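PDB 5JSC: putative acyl-CoA dehydrogenase from Burkholderia xenovorans, which binds flavin-adenine dinucleotide as a tetrameric flavoprotein of the acyl-CoA dehydrogenase family. Local coordinates for residues C[342-354]-C[366-378]. Sequence-based numbering, arbitrary orientation.
Sequences ASEGAQQVIDAAV and TAVEMLYREIRAL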
# COMPACT_ATOMS: atom_id res chain seq x y z
N ALA C 342 -13.09 -8.30 1.32
CA ALA C 342 -12.75 -9.70 1.07
C ALA C 342 -12.31 -9.91 -0.37
O ALA C 342 -11.42 -10.73 -0.63
CB ALA C 342 -13.94 -10.59 1.42
N SER C 343 -12.91 -9.20 -1.33
CA SER C 343 -12.51 -9.41 -2.72
C SER C 343 -11.15 -8.78 -3.00
O SER C 343 -10.29 -9.40 -3.64
CB SER C 343 -13.56 -8.85 -3.68
OG SER C 343 -13.74 -7.45 -3.51
N GLU C 344 -10.92 -7.55 -2.51
CA GLU C 344 -9.61 -6.93 -2.68
C GLU C 344 -8.55 -7.69 -1.92
O GLU C 344 -7.42 -7.87 -2.41
CB GLU C 344 -9.64 -5.47 -2.23
CG GLU C 344 -10.49 -4.55 -3.11
CD GLU C 344 -9.89 -4.32 -4.49
OE1 GLU C 344 -10.67 -4.17 -5.45
OE2 GLU C 344 -8.64 -4.28 -4.61
N GLY C 345 -8.88 -8.14 -0.71
CA GLY C 345 -7.93 -8.89 0.09
C GLY C 345 -7.60 -10.24 -0.52
O GLY C 345 -6.44 -10.65 -0.54
N ALA C 346 -8.61 -10.95 -1.03
CA ALA C 346 -8.36 -12.25 -1.64
C ALA C 346 -7.44 -12.12 -2.84
O ALA C 346 -6.59 -12.99 -3.07
CB ALA C 346 -9.66 -12.93 -2.05
N GLN C 347 -7.59 -11.04 -3.61
CA GLN C 347 -6.66 -10.80 -4.72
C GLN C 347 -5.23 -10.77 -4.21
O GLN C 347 -4.34 -11.40 -4.80
CB GLN C 347 -7.01 -9.48 -5.41
CG GLN C 347 -6.08 -9.12 -6.59
CD GLN C 347 -6.51 -9.77 -7.89
OE1 GLN C 347 -7.68 -9.70 -8.28
NE2 GLN C 347 -5.56 -10.43 -8.58
N GLN C 348 -5.00 -10.06 -3.11
CA GLN C 348 -3.66 -9.94 -2.56
C GLN C 348 -3.15 -11.28 -2.04
O GLN C 348 -1.97 -11.61 -2.22
CB GLN C 348 -3.64 -8.91 -1.43
CG GLN C 348 -3.96 -7.51 -1.90
CD GLN C 348 -4.16 -6.56 -0.74
OE1 GLN C 348 -4.46 -6.99 0.38
NE2 GLN C 348 -4.00 -5.27 -1.00
N VAL C 349 -4.01 -12.03 -1.35
CA VAL C 349 -3.61 -13.33 -0.81
C VAL C 349 -3.23 -14.28 -1.94
O VAL C 349 -2.20 -14.96 -1.89
CB VAL C 349 -4.75 -13.92 0.05
CG1 VAL C 349 -4.40 -15.34 0.49
CG2 VAL C 349 -4.99 -13.01 1.25
N ILE C 350 -4.08 -14.34 -2.96
CA ILE C 350 -3.84 -15.21 -4.10
C ILE C 350 -2.57 -14.80 -4.82
O ILE C 350 -1.75 -15.65 -5.19
CB ILE C 350 -5.07 -15.20 -5.02
CG1 ILE C 350 -6.23 -15.94 -4.33
CG2 ILE C 350 -4.76 -15.81 -6.37
CD1 ILE C 350 -7.59 -15.66 -4.96
N ASP C 351 -2.37 -13.50 -5.01
CA ASP C 351 -1.17 -13.01 -5.68
C ASP C 351 0.08 -13.42 -4.92
O ASP C 351 1.10 -13.80 -5.54
CB ASP C 351 -1.24 -11.50 -5.82
CG ASP C 351 -0.10 -10.94 -6.61
OD1 ASP C 351 -0.17 -11.02 -7.86
OD2 ASP C 351 0.86 -10.42 -5.99
N ALA C 352 0.04 -13.35 -3.59
CA ALA C 352 1.17 -13.76 -2.77
C ALA C 352 1.42 -15.26 -2.89
O ALA C 352 2.58 -15.69 -2.95
CB ALA C 352 0.93 -13.37 -1.31
N ALA C 353 0.35 -16.07 -2.94
CA ALA C 353 0.53 -17.51 -3.10
C ALA C 353 1.15 -17.86 -4.46
O ALA C 353 1.99 -18.76 -4.54
CB ALA C 353 -0.82 -18.23 -2.91
N VAL C 354 0.73 -17.17 -5.52
CA VAL C 354 1.39 -17.34 -6.82
C VAL C 354 2.88 -17.08 -6.69
O VAL C 354 3.72 -17.87 -7.16
CB VAL C 354 0.76 -16.40 -7.87
CG1 VAL C 354 1.62 -16.37 -9.13
CG2 VAL C 354 -0.65 -16.85 -8.20
N THR C 366 -2.49 -25.20 -12.27
CA THR C 366 -2.16 -25.31 -10.85
C THR C 366 -3.20 -24.54 -10.04
O THR C 366 -3.86 -23.62 -10.54
CB THR C 366 -0.77 -24.76 -10.55
OG1 THR C 366 -0.77 -23.35 -10.81
CG2 THR C 366 0.28 -25.44 -11.41
N ALA C 367 -3.34 -24.92 -8.77
CA ALA C 367 -4.36 -24.30 -7.94
C ALA C 367 -4.20 -22.79 -7.89
O ALA C 367 -5.18 -22.05 -8.07
CB ALA C 367 -4.33 -24.90 -6.53
N VAL C 368 -2.98 -22.30 -7.68
CA VAL C 368 -2.84 -20.85 -7.50
C VAL C 368 -3.00 -20.11 -8.83
O VAL C 368 -3.49 -18.98 -8.85
CB VAL C 368 -1.50 -20.50 -6.80
CG1 VAL C 368 -1.45 -21.12 -5.41
CG2 VAL C 368 -0.28 -20.90 -7.65
N GLU C 369 -2.60 -20.73 -9.95
CA GLU C 369 -2.82 -20.08 -11.25
C GLU C 369 -4.31 -19.95 -11.53
O GLU C 369 -4.77 -18.92 -12.04
CB GLU C 369 -2.13 -20.87 -12.36
CG GLU C 369 -2.16 -20.21 -13.74
CD GLU C 369 -3.40 -20.53 -14.55
OE1 GLU C 369 -4.11 -21.52 -14.25
OE2 GLU C 369 -3.66 -19.80 -15.52
N MET C 370 -5.08 -20.99 -11.20
CA MET C 370 -6.52 -20.91 -11.39
C MET C 370 -7.14 -19.85 -10.50
O MET C 370 -8.05 -19.12 -10.92
CB MET C 370 -7.15 -22.28 -11.11
CG MET C 370 -6.68 -23.33 -12.10
SD MET C 370 -7.50 -24.91 -11.94
CE MET C 370 -7.03 -25.38 -10.29
N LEU C 371 -6.67 -19.75 -9.25
CA LEU C 371 -7.21 -18.75 -8.33
C LEU C 371 -6.90 -17.33 -8.80
O LEU C 371 -7.72 -16.43 -8.64
CB LEU C 371 -6.67 -18.98 -6.93
CG LEU C 371 -7.22 -20.24 -6.25
CD1 LEU C 371 -6.33 -20.65 -5.07
CD2 LEU C 371 -8.65 -20.03 -5.78
N TYR C 372 -5.72 -17.13 -9.39
CA TYR C 372 -5.35 -15.83 -9.93
C TYR C 372 -6.33 -15.38 -11.01
O TYR C 372 -6.67 -14.19 -11.11
CB TYR C 372 -3.92 -15.89 -10.47
CG TYR C 372 -3.43 -14.62 -11.13
CD1 TYR C 372 -2.99 -13.54 -10.37
CD2 TYR C 372 -3.38 -14.52 -12.52
CE1 TYR C 372 -2.51 -12.37 -10.99
CE2 TYR C 372 -2.90 -13.37 -13.14
CZ TYR C 372 -2.47 -12.29 -12.37
OH TYR C 372 -2.01 -11.15 -12.98
N ARG C 373 -6.81 -16.33 -11.83
CA ARG C 373 -7.84 -15.99 -12.81
C ARG C 373 -9.21 -15.86 -12.17
O ARG C 373 -9.97 -14.95 -12.51
CB ARG C 373 -7.86 -17.03 -13.93
CG ARG C 373 -6.58 -16.98 -14.76
CD ARG C 373 -6.65 -17.84 -16.01
NE ARG C 373 -6.39 -19.23 -15.68
CZ ARG C 373 -7.32 -20.17 -15.62
NH1 ARG C 373 -8.59 -19.88 -15.91
NH2 ARG C 373 -6.98 -21.41 -15.30
N GLU C 374 -9.54 -16.74 -11.22
CA GLU C 374 -10.89 -16.79 -10.67
C GLU C 374 -11.23 -15.53 -9.89
O GLU C 374 -12.37 -15.06 -9.93
CB GLU C 374 -11.02 -18.02 -9.77
CG GLU C 374 -12.43 -18.29 -9.34
CD GLU C 374 -13.23 -18.98 -10.42
OE1 GLU C 374 -12.83 -20.08 -10.86
OE2 GLU C 374 -14.25 -18.41 -10.86
N ILE C 375 -10.27 -14.98 -9.14
CA ILE C 375 -10.64 -13.92 -8.20
C ILE C 375 -10.94 -12.60 -8.90
O ILE C 375 -11.70 -11.78 -8.36
CB ILE C 375 -9.54 -13.74 -7.14
CG1 ILE C 375 -10.01 -12.84 -5.98
CG2 ILE C 375 -8.24 -13.21 -7.76
CD1 ILE C 375 -11.23 -13.39 -5.23
N ARG C 376 -10.40 -12.38 -10.10
CA ARG C 376 -10.36 -11.01 -10.62
C ARG C 376 -11.77 -10.45 -10.82
O ARG C 376 -12.01 -9.27 -10.52
CB ARG C 376 -9.56 -10.96 -11.93
CG ARG C 376 -9.26 -9.54 -12.41
CD ARG C 376 -8.55 -8.75 -11.33
NE ARG C 376 -8.36 -7.32 -11.60
CZ ARG C 376 -9.29 -6.40 -11.37
NH1 ARG C 376 -10.49 -6.77 -10.93
NH2 ARG C 376 -9.04 -5.11 -11.58
N ALA C 377 -12.71 -11.28 -11.29
CA ALA C 377 -14.06 -10.79 -11.54
C ALA C 377 -14.82 -10.44 -10.27
O ALA C 377 -15.77 -9.65 -10.34
CB ALA C 377 -14.87 -11.81 -12.34
N LEU C 378 -14.45 -11.00 -9.12
CA LEU C 378 -15.24 -10.76 -7.91
C LEU C 378 -15.07 -9.33 -7.40
O LEU C 378 -15.87 -8.89 -6.57
CB LEU C 378 -14.89 -11.76 -6.81
CG LEU C 378 -15.57 -13.14 -6.94
CD1 LEU C 378 -15.05 -13.94 -8.13
CD2 LEU C 378 -15.45 -13.95 -5.66
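Q347 OE1, which accepts a hydrogen bond from R379, the residue after segment 366-378, also rests 3.3 Å from R376 CD and 3.6 Å from I375 CG2. With CG anti to the backbone N and a bend at chi2, the Q347 side chain folds across both residues, its amide plane 71° from the guanidinium of R376, whose NH2 is hydrogen-bonded to Q355 OE1 of the second subunit. I375 enters 342-354 as a knob, seated among S343, A346, Q347 and I350. Its CD1 reaches A346 CB at 3.6 Å, while its CB is pressed to 3.5 Å from I350 CD1, a tight carbon pair. I350 forks over 366-378: CD1 goes to I375, and CG2, anti to the backbone N, lies over the L371-Y372 peptide, 3.4 Å from Y372 N. Toward the start of helix 367-376, V354 CG2 meets V368 CB at 4.0 Å, and A353 CB touches V368 CG1. D351 and the Y372 ring run side by side, their planes 40° apart, but their polar ends serve the tetramer: D351 forms salt bridges with R376 and R379 of the second subunit, and Y372 OH bonds Y372 O of that subunit. On the face of 366-378 turned away from 342-354, R373 grips the E369 carboxylate side-on, with NE 2.8 Å from OE2. The axes of 342-354 and 367-376 approach to 9.0 Å, their directions 150° apart, as a nearly antiparallel hairpin in the C-terminal helical domain; helix 298-325 backs 342-354, helix 250-286 flanks S343, E374 and L378, and FAD touches A377.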